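Local coordinates for protein DNA polymerase (Bacillus phage phi29, PDB 1XHX) that replicates the phage genome by protein-primed, strand-displacing DNA synthesis with high processivity and fidelity and, in its natural form, proofreads with a 3'-5' exonuclease, at residues 290-295 against 314-319; 488-493 against 503-508; 499-504 against 524-529. The protein carries 2 engineered substitutions. All blocks are in the same frame, centred on the assembly; numbering follows the deposited sequence.

How the contacts relate
Contact 1 comes first: after strand 283-294 the chain makes an excursion without helix or strand, and 314-319 returns to lie along 290-295, closing that loop. Contact 2 follows later: 488-493 turns the corner from palm strand 483-489 into strand 491-496, and 503-508, on the return strand of the hairpin, comes back beside it. Contact 3 opens on that same strand 499-509, before contact 2 has closed, so the two loops interlock, sharing Asp503 and Ile504; it closes when 524-529 returns after strand 512-515. Contact 2 ties the palm strand to the sheet that contact 3 extends, their centres about 7 Å apart, whereas the centre of contact 1 lies about 33 Å from that of contact 3.

Contact 1 of 3, residues 290-295 against 314-319; sequences CEFELK and EYLKSS
Phe292 and Ser319 meet by both backbone and side chain, and the hydrogen bonds set the frame. Phe292 N donates to Ser319 OG at 2.9 Å, and Ser319 N returns a bond to Phe292 O at 3.2 Å. Two residues on, Leu294 N reaches Lys317 O at 2.7 Å. A serine suits position 319 because its short hydroxyl can stand in for a backbone carbonyl; chi1 of 41° sets OG between its own N and carbonyl carbon, facing the strand. A water donates to Glu291 OE2 but stands too close to Ser319 OG for that link to be trusted, and Glu291 OE1 is held by Asn344.

Packing is the second component. Ser319 CB sits over the face of the Phe292 ring in a CH-pi contact, 4.0 Å from the centroid, with Ser319 N above the same ring nearer its rim. Leu316 CB approaches the ring edge, 3.9 Å from Phe292 CE1, so across this contact the buried phenyl meets small and aliphatic groups; the ring of Tyr340 meets it too. Glu293 bends at chi2 (61°) and brings OE1 to 3.1 Å from Ser318 CB; the Ser318 hydroxyl itself bonds to Gly320 N.

With strand 340-356 bonded along the other edge, this is an irregular loop laid antiparallel on a sheet strand through one beta bridge, Glu293 with Ser318, probably in the TPR1 insertion characteristic of protein-primed B-family polymerases.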
loop_
_atom_site.group_PDB
_atom_site.type_symbol
_atom_site.label_atom_id
_atom_site.label_comp_id
_atom_site.label_asym_id
_atom_site.label_seq_id
_atom_site.Cartn_x
_atom_site.Cartn_y
_atom_site.Cartn_z
ATOM N N CYS A 290 -32.842 -4.623 1.353
ATOM C CA CYS A 290 -33.428 -5.780 0.707
ATOM C C CYS A 290 -32.843 -7.099 1.173
ATOM O O CYS A 290 -31.920 -7.150 1.993
ATOM C CB CYS A 290 -33.218 -5.692 -0.812
ATOM S SG CYS A 290 -31.479 -5.847 -1.321
ATOM N N GLU A 291 -33.405 -8.165 0.622
ATOM C CA GLU A 291 -32.912 -9.504 0.853
ATOM C C GLU A 291 -32.421 -9.960 -0.520
ATOM O O GLU A 291 -32.915 -9.484 -1.547
ATOM C CB GLU A 291 -33.999 -10.433 1.423
ATOM C CG GLU A 291 -34.422 -10.067 2.837
ATOM C CD GLU A 291 -35.614 -10.867 3.355
ATOM O OE1 GLU A 291 -36.772 -10.455 3.122
ATOM O OE2 GLU A 291 -35.389 -11.916 3.995
ATOM N N PHE A 292 -31.474 -10.887 -0.551
ATOM C CA PHE A 292 -30.960 -11.351 -1.831
ATOM C C PHE A 292 -30.585 -12.829 -1.822
ATOM O O PHE A 292 -30.324 -13.411 -0.767
ATOM C CB PHE A 292 -29.767 -10.480 -2.255
ATOM C CG PHE A 292 -28.708 -10.353 -1.200
ATOM C CD1 PHE A 292 -27.762 -11.353 -1.022
ATOM C CD2 PHE A 292 -28.668 -9.241 -0.373
ATOM C CE1 PHE A 292 -26.796 -11.254 -0.030
ATOM C CE2 PHE A 292 -27.707 -9.131 0.623
ATOM C CZ PHE A 292 -26.763 -10.139 0.793
ATOM N N GLU A 293 -30.572 -13.425 -3.011
ATOM C CA GLU A 293 -30.247 -14.835 -3.176
ATOM C C GLU A 293 -29.375 -14.990 -4.422
ATOM O O GLU A 293 -29.773 -14.588 -5.506
ATOM C CB GLU A 293 -31.544 -15.628 -3.340
ATOM C CG GLU A 293 -31.466 -17.098 -2.961
ATOM C CD GLU A 293 -31.107 -17.311 -1.499
ATOM O OE1 GLU A 293 -31.570 -16.526 -0.643
ATOM O OE2 GLU A 293 -30.370 -18.274 -1.204
ATOM N N LEU A 294 -28.189 -15.575 -4.267
ATOM C CA LEU A 294 -27.271 -15.758 -5.389
ATOM C C LEU A 294 -27.869 -16.601 -6.502
ATOM O O LEU A 294 -28.352 -17.705 -6.258
ATOM C CB LEU A 294 -25.969 -16.400 -4.907
ATOM C CG LEU A 294 -24.881 -16.641 -5.963
ATOM C CD1 LEU A 294 -24.494 -15.325 -6.613
ATOM C CD2 LEU A 294 -23.659 -17.273 -5.306
ATOM N N LYS A 295 -27.835 -16.079 -7.725
ATOM C CA LYS A 295 -28.375 -16.798 -8.878
ATOM C C LYS A 295 -27.476 -17.974 -9.219
ATOM O O LYS A 295 -26.261 -17.896 -9.078
ATOM C CB LYS A 295 -28.484 -15.871 -10.093
ATOM C CG LYS A 295 -29.564 -14.800 -9.980
ATOM C CD LYS A 295 -29.526 -13.862 -11.179
ATOM C CE LYS A 295 -30.722 -12.924 -11.194
ATOM N NZ LYS A 295 -30.610 -11.884 -12.246
ATOM N N GLU A 314 -15.850 -11.988 3.418
ATOM C CA GLU A 314 -16.485 -13.066 2.671
ATOM C C GLU A 314 -17.633 -12.528 1.831
ATOM O O GLU A 314 -18.286 -11.558 2.211
ATOM C CB GLU A 314 -17.021 -14.137 3.625
ATOM C CG GLU A 314 -17.571 -15.363 2.921
ATOM C CD GLU A 314 -18.333 -16.277 3.854
ATOM O OE1 GLU A 314 -19.322 -15.813 4.464
ATOM O OE2 GLU A 314 -17.945 -17.459 3.971
ATOM N N TYR A 315 -17.871 -13.154 0.682
ATOM C CA TYR A 315 -18.956 -12.736 -0.193
ATOM C C TYR A 315 -20.181 -13.623 0.029
ATOM O O TYR A 315 -20.121 -14.849 -0.110
ATOM C CB TYR A 315 -18.498 -12.758 -1.655
ATOM C CG TYR A 315 -17.413 -11.711 -1.909
ATOM C CD1 TYR A 315 -16.057 -11.999 -1.736
ATOM C CD2 TYR A 315 -17.766 -10.408 -2.259
ATOM C CE1 TYR A 315 -15.107 -11.019 -1.920
ATOM C CE2 TYR A 315 -16.823 -9.418 -2.441
ATOM C CZ TYR A 315 -15.488 -9.728 -2.259
ATOM O OH TYR A 315 -14.524 -8.741 -2.417
ATOM N N LEU A 316 -21.286 -12.974 0.385
ATOM C CA LEU A 316 -22.554 -13.627 0.691
ATOM C C LEU A 316 -23.344 -14.260 -0.456
ATOM O O LEU A 316 -23.489 -13.681 -1.535
ATOM C CB LEU A 316 -23.454 -12.628 1.418
ATOM C CG LEU A 316 -22.803 -11.953 2.630
ATOM C CD1 LEU A 316 -23.756 -10.937 3.227
ATOM C CD2 LEU A 316 -22.431 -13.004 3.665
ATOM N N LYS A 317 -23.874 -15.453 -0.199
ATOM C CA LYS A 317 -24.678 -16.159 -1.189
ATOM C C LYS A 317 -26.138 -15.751 -1.006
ATOM O O LYS A 317 -26.953 -15.860 -1.922
ATOM C CB LYS A 317 -24.527 -17.674 -1.018
ATOM C CG LYS A 317 -23.107 -18.183 -1.247
ATOM C CD LYS A 317 -23.023 -19.704 -1.138
ATOM C CE LYS A 317 -21.602 -20.208 -1.374
ATOM N NZ LYS A 317 -21.515 -21.694 -1.312
ATOM N N SER A 318 -26.460 -15.276 0.190
ATOM C CA SER A 318 -27.814 -14.829 0.493
ATOM C C SER A 318 -27.796 -14.064 1.802
ATOM O O SER A 318 -26.900 -14.256 2.626
ATOM C CB SER A 318 -28.772 -16.019 0.607
ATOM O OG SER A 318 -29.063 -16.318 1.961
ATOM N N SER A 319 -28.785 -13.192 1.978
ATOM C CA SER A 319 -28.908 -12.393 3.189
ATOM C C SER A 319 -29.325 -13.288 4.359
ATOM O O SER A 319 -29.447 -12.837 5.503
ATOM C CB SER A 319 -29.922 -11.263 2.968
ATOM O OG SER A 319 -31.046 -11.714 2.226
HETATM O O HOH W 1 -32.669 -13.366 3.292
#

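Contact 2 of 3, residues 488-493 against 503-508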
loop_
_atom_site.group_PDB
_atom_site.type_symbol
_atom_site.label_atom_id
_atom_site.label_comp_id
_atom_site.label_asym_id
_atom_site.label_seq_id
_atom_site.Cartn_x
_atom_site.Cartn_y
_atom_site.Cartn_z
ATOM N N THR A 488 1.650 -19.852 -16.464
ATOM C CA THR A 488 0.981 -21.133 -16.626
ATOM C C THR A 488 1.622 -22.098 -15.641
ATOM O O THR A 488 2.846 -22.207 -15.587
ATOM C CB THR A 488 1.169 -21.673 -18.054
ATOM O OG1 THR A 488 0.672 -20.713 -18.990
ATOM C CG2 THR A 488 0.415 -22.990 -18.237
ATOM N N PHE A 489 0.804 -22.794 -14.861
ATOM C CA PHE A 489 1.337 -23.723 -13.880
ATOM C C PHE A 489 0.937 -25.170 -14.143
ATOM O O PHE A 489 -0.110 -25.449 -14.732
ATOM C CB PHE A 489 0.935 -23.290 -12.462
ATOM C CG PHE A 489 -0.552 -23.157 -12.253
ATOM C CD1 PHE A 489 -1.348 -24.284 -12.042
ATOM C CD2 PHE A 489 -1.153 -21.901 -12.227
ATOM C CE1 PHE A 489 -2.726 -24.157 -11.798
ATOM C CE2 PHE A 489 -2.525 -21.766 -11.985
ATOM C CZ PHE A 489 -3.311 -22.895 -11.770
ATOM N N LYS A 490 1.804 -26.076 -13.708
ATOM C CA LYS A 490 1.639 -27.510 -13.881
ATOM C C LYS A 490 0.795 -28.082 -12.752
ATOM O O LYS A 490 0.151 -29.117 -12.907
ATOM C CB LYS A 490 3.022 -28.169 -13.913
ATOM C CG LYS A 490 3.024 -29.660 -14.187
ATOM C CD LYS A 490 4.450 -30.197 -14.184
ATOM C CE LYS A 490 4.500 -31.680 -14.541
ATOM N NZ LYS A 490 3.987 -31.957 -15.921
ATOM N N ARG A 491 0.816 -27.405 -11.609
ATOM C CA ARG A 491 0.023 -27.818 -10.464
ATOM C C ARG A 491 0.012 -26.726 -9.409
ATOM O O ARG A 491 0.919 -25.894 -9.348
ATOM C CB ARG A 491 0.551 -29.115 -9.867
ATOM C CG ARG A 491 1.915 -29.016 -9.247
ATOM C CD ARG A 491 2.165 -30.240 -8.388
ATOM N NE ARG A 491 3.516 -30.254 -7.847
ATOM C CZ ARG A 491 3.936 -31.100 -6.914
ATOM N NH1 ARG A 491 3.101 -32.003 -6.413
ATOM N NH2 ARG A 491 5.190 -31.041 -6.488
ATOM N N ALA A 492 -1.021 -26.723 -8.579
ATOM C CA ALA A 492 -1.144 -25.704 -7.550
ATOM C C ALA A 492 -2.033 -26.164 -6.413
ATOM O O ALA A 492 -2.629 -27.239 -6.472
ATOM C CB ALA A 492 -1.705 -24.417 -8.162
ATOM N N LYS A 493 -2.118 -25.332 -5.380
ATOM C CA LYS A 493 -2.934 -25.616 -4.213
ATOM C C LYS A 493 -3.286 -24.302 -3.535
ATOM O O LYS A 493 -2.405 -23.560 -3.106
ATOM C CB LYS A 493 -2.169 -26.514 -3.237
ATOM C CG LYS A 493 -2.912 -26.808 -1.946
ATOM C CD LYS A 493 -2.169 -27.833 -1.089
ATOM C CE LYS A 493 -2.984 -28.222 0.146
ATOM N NZ LYS A 493 -2.275 -29.199 1.026
ATOM N N ASP A 503 3.547 -24.434 -9.277
ATOM C CA ASP A 503 4.761 -24.890 -9.936
ATOM C C ASP A 503 4.657 -24.275 -11.321
ATOM O O ASP A 503 4.005 -24.822 -12.205
ATOM C CB ASP A 503 4.815 -26.421 -10.056
ATOM C CG ASP A 503 5.406 -27.090 -8.824
ATOM O OD1 ASP A 503 6.258 -26.469 -8.149
ATOM O OD2 ASP A 503 5.036 -28.250 -8.543
ATOM N N ILE A 504 5.288 -23.123 -11.498
ATOM C CA ILE A 504 5.233 -22.389 -12.757
ATOM C C ILE A 504 6.182 -22.889 -13.844
ATOM O O ILE A 504 7.356 -23.154 -13.585
ATOM C CB ILE A 504 5.543 -20.897 -12.510
ATOM C CG1 ILE A 504 4.705 -20.380 -11.339
ATOM C CG2 ILE A 504 5.298 -20.069 -13.769
ATOM C CD1 ILE A 504 3.223 -20.279 -11.632
ATOM N N TYR A 505 5.671 -23.014 -15.065
ATOM C CA TYR A 505 6.501 -23.425 -16.189
ATOM C C TYR A 505 7.444 -22.262 -16.493
ATOM O O TYR A 505 6.984 -21.140 -16.706
ATOM C CB TYR A 505 5.658 -23.688 -17.438
ATOM C CG TYR A 505 4.824 -24.941 -17.403
ATOM C CD1 TYR A 505 3.457 -24.886 -17.121
ATOM C CD2 TYR A 505 5.395 -26.188 -17.678
ATOM C CE1 TYR A 505 2.678 -26.038 -17.115
ATOM C CE2 TYR A 505 4.627 -27.344 -17.673
ATOM C CZ TYR A 505 3.270 -27.265 -17.391
ATOM O OH TYR A 505 2.513 -28.412 -17.365
ATOM N N MET A 506 8.749 -22.526 -16.522
ATOM C CA MET A 506 9.732 -21.483 -16.812
ATOM C C MET A 506 10.640 -21.894 -17.976
ATOM O O MET A 506 10.969 -23.071 -18.136
ATOM C CB MET A 506 10.601 -21.214 -15.575
ATOM C CG MET A 506 9.842 -20.836 -14.304
ATOM S SD MET A 506 8.951 -19.267 -14.430
ATOM C CE MET A 506 10.319 -18.076 -14.339
ATOM N N LYS A 507 11.038 -20.921 -18.787
ATOM C CA LYS A 507 11.925 -21.178 -19.912
ATOM C C LYS A 507 13.073 -20.167 -19.925
ATOM O O LYS A 507 12.909 -19.020 -19.507
ATOM C CB LYS A 507 11.155 -21.113 -21.234
ATOM C CG LYS A 507 10.574 -19.754 -21.552
ATOM C CD LYS A 507 9.886 -19.764 -22.902
ATOM C CE LYS A 507 9.269 -18.411 -23.214
ATOM N NZ LYS A 507 8.508 -18.411 -24.497
ATOM N N GLU A 508 14.234 -20.604 -20.403
ATOM C CA GLU A 508 15.415 -19.749 -20.471
ATOM C C GLU A 508 15.453 -18.897 -21.731
ATOM O O GLU A 508 15.266 -19.400 -22.837
ATOM C CB GLU A 508 16.686 -20.595 -20.405
ATOM C CG GLU A 508 16.976 -21.185 -19.034
ATOM C CD GLU A 508 18.231 -22.048 -19.017
ATOM O OE1 GLU A 508 19.145 -21.788 -19.831
ATOM O OE2 GLU A 508 18.312 -22.976 -18.180
HETATM O O HOH W 2 4.449 -19.482 -17.010
#
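Arg491 and Asp503 lie side by side and form a salt bridge, with Arg491 NE donating to Asp503 OD2 at 2.6 Å. The oxygen stands at the edge of the guanidinium, 9° out of its plane, and the chain extended from CG to NE delivers the donor there. The charged group also makes a cation-pi contact with Phe543.

The backbone of Asp503 is satisfied by the same segment: its N donates to Arg491 O at 3.0 Å, and its O accepts from Lys490 N at 2.9 Å. Beyond it, Tyr505 N meets Thr488 O at 3.0 Å in an almost straight bond (173°). Thr488 N is answered by a water at 2.9 Å, which probably donates in turn to Tyr505 O.

Tyr505 suits its place by having an apolar ring and a polar end. Tyr505 CD1 lies 3.8 Å from Thr488 CG2, the Lys490 side chain crosses that of Tyr505 at about a right angle with its CB and CG near CZ and OH, and OH is taken by Glu244. Phe489 CB packs on Ile504 CD1.

Strand 499-509 of the beta hairpin with 491-496 thus also pairs antiparallel with the end of palm strand 483-489, Phe489 with Ile504 as a non-hydrogen-bonded pair, and the chain turns at Lys490 from one sheet into the other.

Contact 3 of 3, residues 499-504 against 524-529; sequences TYIQDI and IKFSVK
Tyr500 offers one ring face to the Lys529 side chain, whose CB lies 3.9 Å from the ring centroid in a CH-pi contact. Tyr494 stacks on the ring as well, and His461 meets it edge-to-face. The Phe526 ring is met at its edge by Asp503 OD1, 3.3 Å from Phe526 CD1 and in the ring plane, so this carboxylate oxygen probably faces the weakly positive C-H rim, while OD2 is held by the salt bridge to Arg491.

These rings belong to a regular antiparallel strand pair in the polymerase palm, and Tyr500 is the tyrosine of the K-x-Y motif of B-family enzymes. It is probably involved in binding template-primer structures, and Lys529 stabilises the primer terminus. Lys529 CG sits 3.5 Å from Tyr500 OH: CB and CG touch the ring, and the bend at chi2 (-59°) turns the rest of the chain and NZ away from it.

Six backbone bonds join the strands in reciprocal pairs, Tyr500 with Lys529, Gln502 with Ser527 and Ile504 with Lys525; Gln502 O, for example, receives Ser527 N at 2.8 Å. The face bearing Ile501 and Val528 is apolar there, Ile501 CG2 and Val528 CG1 touching at 3.9 Å, and Ile501 also packs on Phe543 and Phe546. On the Tyr500 face, Gln502 and Ser527 share a water, which donates to Gln502 OE1 at 3.0 Å and also reaches Ser527 OG at 3.1 Å.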
loop_
_atom_site.group_PDB
_atom_site.type_symbol
_atom_site.label_atom_id
_atom_site.label_comp_id
_atom_site.label_asym_id
_atom_site.label_seq_id
_atom_site.Cartn_x
_atom_site.Cartn_y
_atom_site.Cartn_z
ATOM N N THR A 499 -3.472 -17.000 -0.299
ATOM C CA THR A 499 -2.702 -18.094 0.291
ATOM C C THR A 499 -2.697 -19.296 -0.648
ATOM O O THR A 499 -3.653 -20.068 -0.664
ATOM C CB THR A 499 -3.315 -18.516 1.647
ATOM O OG1 THR A 499 -3.344 -17.385 2.530
ATOM C CG2 THR A 499 -2.488 -19.626 2.291
ATOM N N TYR A 500 -1.626 -19.460 -1.424
ATOM C CA TYR A 500 -1.548 -20.568 -2.378
ATOM C C TYR A 500 -0.130 -20.860 -2.872
ATOM O O TYR A 500 0.789 -20.089 -2.620
ATOM C CB TYR A 500 -2.455 -20.260 -3.578
ATOM C CG TYR A 500 -2.048 -19.014 -4.352
ATOM C CD1 TYR A 500 -1.145 -19.093 -5.416
ATOM C CD2 TYR A 500 -2.545 -17.755 -4.003
ATOM C CE1 TYR A 500 -0.741 -17.948 -6.115
ATOM C CE2 TYR A 500 -2.146 -16.601 -4.691
ATOM C CZ TYR A 500 -1.244 -16.707 -5.748
ATOM O OH TYR A 500 -0.847 -15.581 -6.436
ATOM N N ILE A 501 0.033 -21.981 -3.577
ATOM C CA ILE A 501 1.324 -22.380 -4.133
ATOM C C ILE A 501 1.145 -22.912 -5.550
ATOM O O ILE A 501 0.106 -23.483 -5.877
ATOM C CB ILE A 501 2.021 -23.477 -3.277
ATOM C CG1 ILE A 501 1.145 -24.729 -3.205
ATOM C CG2 ILE A 501 2.292 -22.954 -1.873
ATOM C CD1 ILE A 501 1.782 -25.894 -2.448
ATOM N N GLN A 502 2.163 -22.720 -6.386
ATOM C CA GLN A 502 2.121 -23.177 -7.772
ATOM C C GLN A 502 3.505 -23.606 -8.257
ATOM O O GLN A 502 4.523 -23.194 -7.701
ATOM C CB GLN A 502 1.624 -22.086 -8.722
ATOM C CG GLN A 502 0.415 -21.282 -8.258
ATOM C CD GLN A 502 0.176 -20.042 -9.118
ATOM O OE1 GLN A 502 1.082 -19.269 -9.393
ATOM N NE2 GLN A 502 -0.989 -19.676 -9.625
ATOM N N ASP A 503 3.547 -24.434 -9.277
ATOM C CA ASP A 503 4.761 -24.890 -9.936
ATOM C C ASP A 503 4.657 -24.275 -11.321
ATOM O O ASP A 503 4.005 -24.822 -12.205
ATOM C CB ASP A 503 4.815 -26.421 -10.056
ATOM C CG ASP A 503 5.406 -27.090 -8.824
ATOM O OD1 ASP A 503 6.258 -26.469 -8.149
ATOM O OD2 ASP A 503 5.036 -28.250 -8.543
ATOM N N ILE A 504 5.288 -23.123 -11.498
ATOM C CA ILE A 504 5.233 -22.389 -12.757
ATOM C C ILE A 504 6.182 -22.889 -13.844
ATOM O O ILE A 504 7.356 -23.154 -13.585
ATOM C CB ILE A 504 5.543 -20.897 -12.510
ATOM C CG1 ILE A 504 4.705 -20.380 -11.339
ATOM C CG2 ILE A 504 5.298 -20.069 -13.769
ATOM C CD1 ILE A 504 3.223 -20.279 -11.632
ATOM N N ILE A 524 10.728 -25.718 -13.760
ATOM C CA ILE A 524 9.493 -25.580 -13.010
ATOM C C ILE A 524 9.861 -24.776 -11.770
ATOM O O ILE A 524 10.647 -25.232 -10.934
ATOM C CB ILE A 524 8.921 -26.955 -12.596
ATOM C CG1 ILE A 524 8.490 -27.736 -13.839
ATOM C CG2 ILE A 524 7.739 -26.770 -11.650
ATOM C CD1 ILE A 524 7.359 -27.095 -14.613
ATOM N N LYS A 525 9.311 -23.569 -11.672
ATOM C CA LYS A 525 9.587 -22.694 -10.542
ATOM C C LYS A 525 8.501 -22.779 -9.487
ATOM O O LYS A 525 7.346 -22.449 -9.747
ATOM C CB LYS A 525 9.718 -21.247 -11.012
ATOM C CG LYS A 525 9.750 -20.224 -9.886
ATOM C CD LYS A 525 9.613 -18.825 -10.459
ATOM C CE LYS A 525 9.375 -17.790 -9.377
ATOM N NZ LYS A 525 9.120 -16.450 -9.981
ATOM N N PHE A 526 8.885 -23.218 -8.294
ATOM C CA PHE A 526 7.955 -23.333 -7.183
ATOM C C PHE A 526 7.677 -21.926 -6.646
ATOM O O PHE A 526 8.609 -21.170 -6.369
ATOM C CB PHE A 526 8.572 -24.201 -6.086
ATOM C CG PHE A 526 7.642 -24.489 -4.947
ATOM C CD1 PHE A 526 6.609 -25.402 -5.094
ATOM C CD2 PHE A 526 7.799 -23.846 -3.729
ATOM C CE1 PHE A 526 5.743 -25.675 -4.038
ATOM C CE2 PHE A 526 6.941 -24.112 -2.670
ATOM C CZ PHE A 526 5.911 -25.029 -2.824
ATOM N N SER A 527 6.400 -21.571 -6.510
ATOM C CA SER A 527 6.039 -20.245 -6.013
ATOM C C SER A 527 5.056 -20.300 -4.849
ATOM O O SER A 527 4.029 -20.978 -4.924
ATOM C CB SER A 527 5.451 -19.405 -7.142
ATOM O OG SER A 527 5.186 -18.093 -6.691
ATOM N N VAL A 528 5.374 -19.577 -3.778
ATOM C CA VAL A 528 4.533 -19.547 -2.583
ATOM C C VAL A 528 4.013 -18.148 -2.288
ATOM O O VAL A 528 4.790 -17.199 -2.203
ATOM C CB VAL A 528 5.319 -20.006 -1.336
ATOM C CG1 VAL A 528 4.374 -20.170 -0.157
ATOM C CG2 VAL A 528 6.052 -21.294 -1.623
ATOM N N LYS A 529 2.699 -18.022 -2.127
ATOM C CA LYS A 529 2.089 -16.734 -1.808
ATOM C C LYS A 529 1.253 -16.887 -0.550
ATOM O O LYS A 529 0.322 -17.689 -0.500
ATOM C CB LYS A 529 1.195 -16.238 -2.950
ATOM C CG LYS A 529 1.920 -16.042 -4.262
ATOM C CD LYS A 529 3.045 -15.041 -4.130
ATOM C CE LYS A 529 3.832 -14.955 -5.422
ATOM N NZ LYS A 529 5.080 -14.155 -5.265
HETATM O O HOH W 3 2.621 -17.050 -8.009
#